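Local coordinates for protein hypothetical glycoside hydrolase (Parabacteroides distasonis, PDB 3TAW) that is of unknown function but is probably a glycoside hydrolase-like protein folded as a five-bladed beta-propeller, at residues Trp12-Phe17 and Glu325-Tyr330; Gly84-Thr89 and Phe94-Lys99; Tyr135-Arg140 and Arg144-Thr149. All coordinates share one frame; numbering follows the deposited sequence.

Contact 1. Residues Trp12-Phe17 and Glu325-Tyr330; sequences WCLDGF and EGLVYY. With EDO (1,2-ethanediol), chain I.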
loop_
_atom_site.group_PDB
_atom_site.type_symbol
_atom_site.label_atom_id
_atom_site.label_comp_id
_atom_site.label_asym_id
_atom_site.label_seq_id
_atom_site.Cartn_x
_atom_site.Cartn_y
_atom_site.Cartn_z
ATOM N N TRP A 12 4.287 21.334 3.420
ATOM C CA TRP A 12 4.266 20.108 4.233
ATOM C C TRP A 12 4.275 18.822 3.413
ATOM O O TRP A 12 4.561 17.758 3.969
ATOM C CB TRP A 12 3.009 20.057 5.134
ATOM C CG TRP A 12 1.706 20.193 4.373
ATOM C CD1 TRP A 12 1.008 21.356 4.136
ATOM C CD2 TRP A 12 0.950 19.141 3.740
ATOM N NE1 TRP A 12 -0.127 21.089 3.405
ATOM C CE2 TRP A 12 -0.195 19.740 3.159
ATOM C CE3 TRP A 12 1.116 17.762 3.622
ATOM C CZ2 TRP A 12 -1.147 19.004 2.449
ATOM C CZ3 TRP A 12 0.148 17.023 2.931
ATOM C CH2 TRP A 12 -0.973 17.648 2.364
ATOM N N CYS A 13 3.909 18.890 2.138
ATOM C CA CYS A 13 3.717 17.656 1.366
ATOM C C CYS A 13 5.029 17.115 0.810
ATOM O O CYS A 13 6.013 17.825 0.679
ATOM C CB CYS A 13 2.661 17.836 0.278
ATOM S SG CYS A 13 3.215 18.592 -1.242
ATOM N N LEU A 14 5.040 15.826 0.515
ATOM C CA LEU A 14 6.217 15.203 -0.077
ATOM C C LEU A 14 5.999 15.191 -1.587
ATOM O O LEU A 14 5.461 14.244 -2.163
ATOM C CB LEU A 14 6.444 13.803 0.491
ATOM C CG LEU A 14 7.723 13.103 0.009
ATOM C CD1 LEU A 14 8.967 13.873 0.446
ATOM C CD2 LEU A 14 7.756 11.685 0.531
ATOM N N ASP A 15 6.403 16.279 -2.216
ATOM C CA ASP A 15 6.304 16.423 -3.660
ATOM C C ASP A 15 7.715 16.481 -4.249
ATOM O O ASP A 15 8.670 16.031 -3.618
ATOM C CB ASP A 15 5.400 17.621 -4.033
ATOM C CG ASP A 15 5.899 18.958 -3.513
ATOM O OD1 ASP A 15 6.981 19.054 -2.897
ATOM O OD2 ASP A 15 5.147 19.939 -3.739
ATOM N N GLY A 16 7.853 16.993 -5.460
ATOM C CA GLY A 16 9.140 16.997 -6.135
ATOM C C GLY A 16 9.464 15.663 -6.815
ATOM O O GLY A 16 10.601 15.436 -7.223
ATOM N N PHE A 17 8.471 14.784 -6.947
ATOM C CA PHE A 17 8.721 13.481 -7.562
ATOM C C PHE A 17 8.886 13.585 -9.073
ATOM O O PHE A 17 8.170 14.343 -9.737
ATOM C CB PHE A 17 7.618 12.481 -7.222
ATOM C CG PHE A 17 7.740 11.924 -5.850
ATOM C CD1 PHE A 17 8.741 11.017 -5.556
ATOM C CD2 PHE A 17 6.882 12.338 -4.833
ATOM C CE1 PHE A 17 8.872 10.495 -4.276
ATOM C CE2 PHE A 17 7.003 11.828 -3.559
ATOM C CZ PHE A 17 8.001 10.906 -3.266
ATOM N N GLU A 325 2.206 3.045 -3.078
ATOM C CA GLU A 325 2.117 1.986 -2.060
ATOM C C GLU A 325 3.399 1.640 -1.315
ATOM O O GLU A 325 3.332 1.045 -0.234
ATOM C CB GLU A 325 1.529 0.732 -2.730
ATOM C CG GLU A 325 1.167 -0.412 -1.775
ATOM C CD GLU A 325 0.299 -1.493 -2.440
ATOM O OE1 GLU A 325 -0.372 -1.192 -3.446
ATOM O OE2 GLU A 325 0.299 -2.670 -1.966
ATOM N N GLY A 326 4.560 1.955 -1.907
ATOM C CA GLY A 326 5.872 1.745 -1.292
ATOM C C GLY A 326 6.656 3.059 -1.289
ATOM O O GLY A 326 6.633 3.805 -2.256
ATOM N N LEU A 327 7.347 3.353 -0.195
ATOM C CA LEU A 327 8.067 4.618 -0.052
ATOM C C LEU A 327 9.248 4.427 0.884
ATOM O O LEU A 327 9.058 3.964 2.015
ATOM C CB LEU A 327 7.129 5.704 0.471
ATOM C CG LEU A 327 7.748 7.085 0.686
ATOM C CD1 LEU A 327 8.357 7.657 -0.632
ATOM C CD2 LEU A 327 6.692 8.052 1.287
ATOM N N VAL A 328 10.450 4.719 0.395
ATOM C CA VAL A 328 11.660 4.609 1.200
ATOM C C VAL A 328 12.543 5.845 1.039
ATOM O O VAL A 328 12.533 6.503 -0.004
ATOM C CB VAL A 328 12.499 3.343 0.861
ATOM C CG1 VAL A 328 11.721 2.061 1.203
ATOM C CG2 VAL A 328 12.949 3.342 -0.625
ATOM N N TYR A 329 13.325 6.131 2.079
ATOM C CA TYR A 329 14.344 7.161 2.060
ATOM C C TYR A 329 15.692 6.444 2.001
ATOM O O TYR A 329 16.080 5.752 2.957
ATOM C CB TYR A 329 14.245 8.003 3.330
ATOM C CG TYR A 329 15.176 9.168 3.316
ATOM C CD1 TYR A 329 14.952 10.230 2.460
ATOM C CD2 TYR A 329 16.309 9.193 4.124
ATOM C CE1 TYR A 329 15.810 11.315 2.420
ATOM C CE2 TYR A 329 17.170 10.277 4.094
ATOM C CZ TYR A 329 16.919 11.317 3.230
ATOM O OH TYR A 329 17.758 12.403 3.181
ATOM N N TYR A 330 16.386 6.584 0.876
ATOM C CA TYR A 330 17.580 5.763 0.576
ATOM C C TYR A 330 18.573 6.639 -0.162
ATOM O O TYR A 330 18.188 7.364 -1.073
ATOM C CB TYR A 330 17.180 4.594 -0.309
ATOM C CG TYR A 330 18.247 3.555 -0.534
ATOM C CD1 TYR A 330 18.567 2.649 0.453
ATOM C CD2 TYR A 330 18.889 3.447 -1.760
ATOM C CE1 TYR A 330 19.542 1.664 0.251
ATOM C CE2 TYR A 330 19.845 2.466 -1.994
ATOM C CZ TYR A 330 20.181 1.577 -0.984
ATOM O OH TYR A 330 21.153 0.595 -1.185
HETATM C C1 EDO I . 9.183 1.441 4.676
HETATM O O1 EDO I . 10.075 0.950 5.697
HETATM C C2 EDO I . 8.381 2.661 5.160
HETATM O O2 EDO I . 7.554 3.252 4.126
#
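Leu14 meets Leu327 tip to tip, and CD2 of each leucine lies 3.9 Å from CD2 of the other. In what is probably a five-bladed beta-propeller, this is where the irregular N-terminal segment packs against strand 322-330, an outermost strand of the antiparallel sheet 322-330, 333-340, 344-350. Both leucines have CG anti to the backbone N (chi1 -176° in Leu14 and 179° in Leu327), and these extended side chains let the two backbones stay far apart, with CA atoms 10.7 Å from each other at Leu14 and Leu327. Leu327 uses its second methyl for Phe17: CD1 comes obliquely to ring atom CZ at 4.2 Å. One forked side chain is therefore shared by two residues of 12-17, and the joint is purely apolar, with no hydrogen bond across it. Trp334 of the next strand touches both leucines, and Leu336 of that strand touches Phe17.

The polar ties of 12-17 lead to other partners: Leu14 O accepts from Gln285 NE2, while Asp15 OD1 forms a salt bridge with Lys352 NZ. On the strand, a classic beta bulge at Glu325-Gly326, opposite Tyr337, precedes Leu327. The carbonyl of Leu327 accepts a hydrogen bond from a 1,2-ethanediol, whose O2 lies 2.7 Å from Leu327 O; the same molecule also bonds Thr56 OG1.

Contact 2. Residues Gly84-Thr89 and Phe94-Lys99; sequences GYATST and FERDTK. With EDO (1,2-ethanediol), chain M.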
loop_
_atom_site.group_PDB
_atom_site.type_symbol
_atom_site.label_atom_id
_atom_site.label_comp_id
_atom_site.label_asym_id
_atom_site.label_seq_id
_atom_site.Cartn_x
_atom_site.Cartn_y
_atom_site.Cartn_z
ATOM N N GLY A 84 6.363 -11.006 -4.663
ATOM C CA GLY A 84 7.742 -11.167 -5.095
ATOM C C GLY A 84 8.710 -10.489 -4.163
ATOM O O GLY A 84 8.311 -9.802 -3.215
ATOM N N TYR A 85 9.999 -10.727 -4.386
ATOM C CA TYR A 85 11.056 -10.145 -3.567
ATOM C C TYR A 85 12.149 -9.654 -4.518
ATOM O O TYR A 85 12.781 -10.444 -5.223
ATOM C CB TYR A 85 11.618 -11.194 -2.608
ATOM C CG TYR A 85 12.656 -10.687 -1.646
ATOM C CD1 TYR A 85 14.002 -10.634 -2.009
ATOM C CD2 TYR A 85 12.314 -10.277 -0.358
ATOM C CE1 TYR A 85 14.976 -10.175 -1.103
ATOM C CE2 TYR A 85 13.276 -9.809 0.536
ATOM C CZ TYR A 85 14.596 -9.753 0.159
ATOM O OH TYR A 85 15.571 -9.292 1.047
ATOM N N ALA A 86 12.362 -8.346 -4.552
ATOM C CA ALA A 86 13.312 -7.742 -5.479
ATOM C C ALA A 86 14.181 -6.753 -4.725
ATOM O O ALA A 86 13.661 -5.963 -3.926
ATOM C CB ALA A 86 12.567 -7.035 -6.597
ATOM N N THR A 87 15.488 -6.769 -4.987
ATOM C CA THR A 87 16.408 -5.868 -4.299
ATOM C C THR A 87 17.094 -4.900 -5.270
ATOM O O THR A 87 17.291 -5.205 -6.453
ATOM C CB THR A 87 17.516 -6.607 -3.542
ATOM O OG1 THR A 87 18.408 -7.225 -4.479
ATOM C CG2 THR A 87 16.945 -7.664 -2.604
ATOM N N SER A 88 17.505 -3.747 -4.743
ATOM C CA SER A 88 18.177 -2.750 -5.579
ATOM C C SER A 88 19.113 -1.896 -4.749
ATOM O O SER A 88 18.852 -1.664 -3.563
ATOM C CB SER A 88 17.140 -1.822 -6.244
ATOM O OG SER A 88 17.788 -0.863 -7.054
ATOM N N THR A 89 20.197 -1.438 -5.373
ATOM C CA THR A 89 21.103 -0.493 -4.717
ATOM C C THR A 89 20.997 0.902 -5.307
ATOM O O THR A 89 21.664 1.818 -4.811
ATOM C CB THR A 89 22.564 -0.953 -4.758
ATOM O OG1 THR A 89 22.980 -1.139 -6.119
ATOM C CG2 THR A 89 22.715 -2.247 -3.982
ATOM N N PHE A 94 16.465 -3.764 -10.429
ATOM C CA PHE A 94 16.125 -4.749 -9.413
ATOM C C PHE A 94 16.564 -6.132 -9.774
ATOM O O PHE A 94 16.465 -6.556 -10.935
ATOM C CB PHE A 94 14.609 -4.748 -9.162
ATOM C CG PHE A 94 14.173 -3.582 -8.352
ATOM C CD1 PHE A 94 13.966 -2.355 -8.952
ATOM C CD2 PHE A 94 14.069 -3.681 -6.976
ATOM C CE1 PHE A 94 13.627 -1.245 -8.185
ATOM C CE2 PHE A 94 13.701 -2.598 -6.200
ATOM C CZ PHE A 94 13.494 -1.363 -6.810
ATOM N N GLU A 95 17.029 -6.831 -8.758
ATOM C CA GLU A 95 17.350 -8.253 -8.840
ATOM C C GLU A 95 16.223 -9.021 -8.144
ATOM O O GLU A 95 15.951 -8.803 -6.947
ATOM C CB GLU A 95 18.667 -8.492 -8.149
ATOM C CG GLU A 95 19.125 -9.933 -8.159
ATOM C CD GLU A 95 20.565 -10.050 -7.685
ATOM O OE1 GLU A 95 20.790 -9.963 -6.460
ATOM O OE2 GLU A 95 21.443 -10.216 -8.557
ATOM N N ARG A 96 15.551 -9.884 -8.896
ATOM C CA ARG A 96 14.302 -10.521 -8.426
ATOM C C ARG A 96 14.505 -11.985 -8.096
ATOM O O ARG A 96 15.137 -12.714 -8.862
ATOM C CB ARG A 96 13.214 -10.390 -9.496
ATOM C CG ARG A 96 12.881 -8.963 -9.848
ATOM C CD ARG A 96 12.263 -8.853 -11.232
ATOM N NE ARG A 96 10.965 -9.518 -11.358
ATOM C CZ ARG A 96 10.151 -9.355 -12.397
ATOM N NH1 ARG A 96 10.501 -8.583 -13.421
ATOM N NH2 ARG A 96 8.970 -9.967 -12.399
ATOM N N ASP A 97 13.946 -12.410 -6.971
ATOM C CA ASP A 97 13.882 -13.811 -6.629
ATOM C C ASP A 97 12.952 -14.566 -7.583
ATOM O O ASP A 97 11.913 -14.053 -8.015
ATOM C CB ASP A 97 13.387 -13.998 -5.192
ATOM C CG ASP A 97 14.480 -13.792 -4.147
ATOM O OD1 ASP A 97 15.639 -13.440 -4.509
ATOM O OD2 ASP A 97 14.156 -14.008 -2.964
ATOM N N THR A 98 13.297 -15.824 -7.828
ATOM C CA THR A 98 12.466 -16.679 -8.655
ATOM C C THR A 98 11.316 -17.285 -7.878
ATOM O O THR A 98 10.369 -17.742 -8.481
ATOM C CB THR A 98 13.297 -17.812 -9.308
ATOM O OG1 THR A 98 13.976 -18.574 -8.295
ATOM C CG2 THR A 98 14.290 -17.229 -10.261
ATOM N N LYS A 99 11.443 -17.365 -6.556
ATOM C CA LYS A 99 10.375 -17.843 -5.687
ATOM C C LYS A 99 9.714 -16.649 -4.992
ATOM O O LYS A 99 10.409 -15.813 -4.452
ATOM C CB LYS A 99 10.953 -18.775 -4.618
ATOM C CG LYS A 99 9.950 -19.642 -3.941
ATOM C CD LYS A 99 10.582 -20.470 -2.823
ATOM C CE LYS A 99 10.752 -19.656 -1.562
ATOM N NZ LYS A 99 9.402 -19.265 -1.068
HETATM C C1 EDO M . 20.868 -5.495 -6.693
HETATM O O1 EDO M . 20.590 -5.777 -5.333
HETATM C C2 EDO M . 22.095 -6.307 -7.081
HETATM O O2 EDO M . 23.195 -5.933 -6.237
HETATM O O HOH W 1 10.560 -11.732 -7.000
HETATM O O HOH W 2 18.903 -9.872 -4.432
#
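Backbone hydrogen bonds carry the pairing of Thr87 with Glu95, an antiparallel hydrogen-bonded pair: Thr87 N donates to Glu95 O at 2.9 Å, and Glu95 N returns to Thr87 O at 2.8 Å. Two residues away on each segment, Asp97 N gives an almost straight bond to Tyr85 O (2.9 Å, 177° at the hydrogen). Between these bonds Ala86 and Arg96 form the non-hydrogen-bonded pair. On the other side of the Tyr85-Asp97 pairing a water takes the place of a direct bond, accepting from Tyr85 N and donating to Asp97 O.

The apolar contacts gather round Phe94. Ser88 CB sits over one face of its ring, 3.6 Å from the centroid of Phe94, a CH-pi contact. Ala86 CB approaches the same ring obliquely, 3.7 Å from Phe94 CD2, and also touches the Arg96 chain at CG. The Ser88 hydroxyl turns to the connecting turn instead, bonding His93 O and the backbone N of Asp90 and Gly91.

Among the polar side chains, Tyr85 and Asp97 run side by side in the same direction, ring and carboxylate planes 26° apart, with Tyr85 CD1 3.5 Å from Asp97 OD2. Lys154 ties them together, salt-bridged to Asp97 OD2 and in a cation-pi contact with Tyr85. Thr87 OG1 lies between its own N and carbonyl carbon (chi1 69°), where it bonds O1 of a 1,2-ethanediol at 2.8 Å and a water that donates to Glu95 OE1. Arg96 NH2 forms a salt bridge with Glu46 and a hydrogen bond to Lys28 O, and NE bonds Tyr66 OH.

The whole is a beta hairpin in which strand 95-96 closes the outer side of a four-stranded antiparallel meander, consistent with a blade of a five-bladed beta-propeller.

Contact 3. Residues Tyr135-Arg140 and Arg144-Thr149; sequences YTQWNR and RLAVAT. With EDO (1,2-ethanediol), chain K.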
loop_
_atom_site.group_PDB
_atom_site.type_symbol
_atom_site.label_atom_id
_atom_site.label_comp_id
_atom_site.label_asym_id
_atom_site.label_seq_id
_atom_site.Cartn_x
_atom_site.Cartn_y
_atom_site.Cartn_z
ATOM N N TYR A 135 -1.550 -6.528 4.613
ATOM C CA TYR A 135 -1.926 -6.993 3.280
ATOM C C TYR A 135 -3.366 -7.473 3.277
ATOM O O TYR A 135 -3.992 -7.587 4.333
ATOM C CB TYR A 135 -0.995 -8.136 2.826
ATOM C CG TYR A 135 -1.144 -9.417 3.632
ATOM C CD1 TYR A 135 -0.528 -9.568 4.865
ATOM C CD2 TYR A 135 -1.878 -10.495 3.136
ATOM C CE1 TYR A 135 -0.671 -10.741 5.615
ATOM C CE2 TYR A 135 -2.007 -11.678 3.857
ATOM C CZ TYR A 135 -1.404 -11.795 5.088
ATOM O OH TYR A 135 -1.510 -12.966 5.774
ATOM N N THR A 136 -3.895 -7.715 2.084
ATOM C CA THR A 136 -5.261 -8.185 1.936
ATOM C C THR A 136 -5.286 -9.688 1.701
ATOM O O THR A 136 -4.592 -10.194 0.816
ATOM C CB THR A 136 -5.937 -7.556 0.715
ATOM O OG1 THR A 136 -5.750 -6.142 0.737
ATOM C CG2 THR A 136 -7.456 -7.918 0.677
ATOM N N GLN A 137 -6.073 -10.386 2.497
ATOM C CA GLN A 137 -6.368 -11.810 2.272
ATOM C C GLN A 137 -7.572 -11.870 1.356
ATOM O O GLN A 137 -8.584 -11.200 1.629
ATOM C CB GLN A 137 -6.702 -12.500 3.590
ATOM C CG GLN A 137 -5.631 -12.365 4.670
ATOM C CD GLN A 137 -6.016 -13.115 5.915
ATOM O OE1 GLN A 137 -7.084 -12.853 6.503
ATOM N NE2 GLN A 137 -5.164 -14.051 6.346
ATOM N N TRP A 138 -7.493 -12.639 0.276
ATOM C CA TRP A 138 -8.630 -12.740 -0.654
ATOM C C TRP A 138 -8.982 -14.180 -0.908
ATOM O O TRP A 138 -8.163 -14.960 -1.394
ATOM C CB TRP A 138 -8.313 -12.037 -1.955
ATOM C CG TRP A 138 -9.388 -11.950 -3.025
ATOM C CD1 TRP A 138 -9.190 -12.092 -4.368
ATOM C CD2 TRP A 138 -10.790 -11.620 -2.868
ATOM N NE1 TRP A 138 -10.344 -11.888 -5.039
ATOM C CE2 TRP A 138 -11.345 -11.587 -4.153
ATOM C CE3 TRP A 138 -11.610 -11.338 -1.770
ATOM C CZ2 TRP A 138 -12.701 -11.311 -4.380
ATOM C CZ3 TRP A 138 -12.943 -11.038 -1.991
ATOM C CH2 TRP A 138 -13.477 -11.040 -3.288
ATOM N N ASN A 139 -10.214 -14.521 -0.560
ATOM C CA ASN A 139 -10.727 -15.857 -0.745
ATOM C C ASN A 139 -11.938 -15.861 -1.673
ATOM O O ASN A 139 -12.717 -16.827 -1.672
ATOM C CB ASN A 139 -11.091 -16.469 0.602
ATOM C CG ASN A 139 -12.228 -15.747 1.285
ATOM O OD1 ASN A 139 -12.749 -14.746 0.782
ATOM N ND2 ASN A 139 -12.636 -16.271 2.430
ATOM N N ARG A 140 -12.075 -14.800 -2.471
ATOM C CA ARG A 140 -13.218 -14.593 -3.389
ATOM C C ARG A 140 -14.554 -14.357 -2.700
ATOM O O ARG A 140 -15.580 -14.322 -3.368
ATOM C CB ARG A 140 -13.403 -15.754 -4.363
ATOM C CG ARG A 140 -12.178 -16.174 -5.062
ATOM C CD ARG A 140 -12.149 -15.766 -6.521
ATOM N NE ARG A 140 -11.109 -16.562 -7.137
ATOM C CZ ARG A 140 -9.846 -16.160 -7.346
ATOM N NH1 ARG A 140 -9.429 -14.915 -7.073
ATOM N NH2 ARG A 140 -8.991 -17.027 -7.890
ATOM N N ARG A 144 -9.821 -9.213 3.503
ATOM C CA ARG A 144 -9.549 -8.911 4.900
ATOM C C ARG A 144 -8.133 -8.397 5.070
ATOM O O ARG A 144 -7.175 -9.007 4.593
ATOM C CB ARG A 144 -9.755 -10.111 5.807
ATOM C CG ARG A 144 -11.194 -10.675 5.811
ATOM C CD ARG A 144 -11.305 -11.805 6.815
ATOM N NE ARG A 144 -12.680 -12.261 7.010
ATOM C CZ ARG A 144 -13.306 -13.165 6.262
ATOM N NH1 ARG A 144 -12.701 -13.732 5.230
ATOM N NH2 ARG A 144 -14.571 -13.487 6.539
ATOM N N LEU A 145 -8.017 -7.276 5.764
ATOM C CA LEU A 145 -6.710 -6.749 6.129
ATOM C C LEU A 145 -6.086 -7.673 7.170
ATOM O O LEU A 145 -6.697 -7.937 8.213
ATOM C CB LEU A 145 -6.896 -5.345 6.710
ATOM C CG LEU A 145 -5.683 -4.510 7.026
ATOM C CD1 LEU A 145 -4.842 -4.201 5.743
ATOM C CD2 LEU A 145 -6.167 -3.232 7.717
ATOM N N ALA A 146 -4.861 -8.115 6.925
ATOM C CA ALA A 146 -4.191 -9.046 7.822
ATOM C C ALA A 146 -2.746 -8.615 8.058
ATOM O O ALA A 146 -2.205 -7.765 7.343
ATOM C CB ALA A 146 -4.275 -10.497 7.252
ATOM N N VAL A 147 -2.140 -9.204 9.077
ATOM C CA VAL A 147 -0.814 -8.826 9.543
ATOM C C VAL A 147 0.149 -10.009 9.546
ATOM O O VAL A 147 -0.210 -11.118 9.960
ATOM C CB VAL A 147 -0.881 -8.273 10.986
ATOM C CG1 VAL A 147 0.499 -7.753 11.440
ATOM C CG2 VAL A 147 -1.952 -7.144 11.102
ATOM N N ALA A 148 1.378 -9.770 9.101
ATOM C CA ALA A 148 2.440 -10.743 9.256
ATOM C C ALA A 148 3.706 -10.014 9.651
ATOM O O ALA A 148 3.868 -8.812 9.348
ATOM C CB ALA A 148 2.619 -11.590 7.937
ATOM N N THR A 149 4.581 -10.702 10.384
ATOM C CA THR A 149 5.854 -10.127 10.780
ATOM C C THR A 149 7.056 -11.031 10.453
ATOM O O THR A 149 6.920 -12.257 10.326
ATOM C CB THR A 149 5.902 -9.726 12.275
ATOM O OG1 THR A 149 5.973 -10.897 13.098
ATOM C CG2 THR A 149 4.661 -8.887 12.677
HETATM C C1 EDO K . -11.693 -7.476 8.941
HETATM O O1 EDO K . -11.814 -7.599 7.538
HETATM C C2 EDO K . -10.431 -8.106 9.548
HETATM O O2 EDO K . -9.233 -7.330 9.485
HETATM O O HOH W 3 -1.814 -12.889 8.544
HETATM O O HOH W 4 -14.922 -15.638 4.297
#
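Ala146 CB touches two side chains of the neighbouring strand from directions roughly at right angles, 3.4 Å from Gln137 CD and 3.8 Å from Tyr135 CZ. Over the Tyr135 ring the methyl stands above one face, off the ring centre, in a CH-pi contact. A chi1 of 67° folds the Tyr135 ring back over its own backbone, which also brings CE1 to 4.1 Å from Ala148 CB.

Beneath these side chains the backbones pair antiparallel. Tyr135 and Ala146 exchange two hydrogen bonds, and Gln137 and Arg144 two more, the shortest from Gln137 N to Arg144 O at 2.7 Å; Thr136 and Leu145 are the non-hydrogen-bonded pair between them. Leu145 O takes a bond at 2.9 Å from O2 of a 1,2-ethanediol.

Further out, a second shell holds the polar ends. Glu113 OE2 bonds both Tyr135 OH and Gln137 NE2, while Asn112 ND2 bonds OE1 and Gln109 OE1 bonds NE2 of Gln137, so both ends of the amide are held. A water donates to Tyr135 OH and Val147 O. Arg144 runs extended to NE, which bonds Lys172 O, and NH2 is salt-bridged to Asp173. A second water accepts from Arg144 NH1 and Asn139 ND2, spanning two groups whose planes stand 85° apart; Asn139 OD1 accepts from the backbone N of Lys141 and of Val142.

Strands 131-138 and 143-150 are the middle two of a four-stranded antiparallel sheet, and their hairpin is probably the central pair of a beta-propeller blade.

How the contacts relate
Contacts 2 and 3 are local hairpins, each within one four-stranded sheet, whereas contact 1 brings together segments more than 300 residues apart and encloses both hairpins in its loop. Contacts 1 and 3 are buried, on opposite sides of the chain's centre; contact 2 is partly exposed. Contacts 1 and 2 each use an edge strand of a sheet, contact 3 the two middle strands. Contact 1 is a small apolar joint without cross-bonds. Both ladders carry bridging waters, but contact 3 has buried Tyr135 and Gln137 held by Glu113, contact 2 exposed Glu95 and partly exposed Asp97 and Arg96. Contacts 1 and 2 also touch, Tyr330 CE2 lying 3.4 Å from Thr89 O, but contact 3 touches neither.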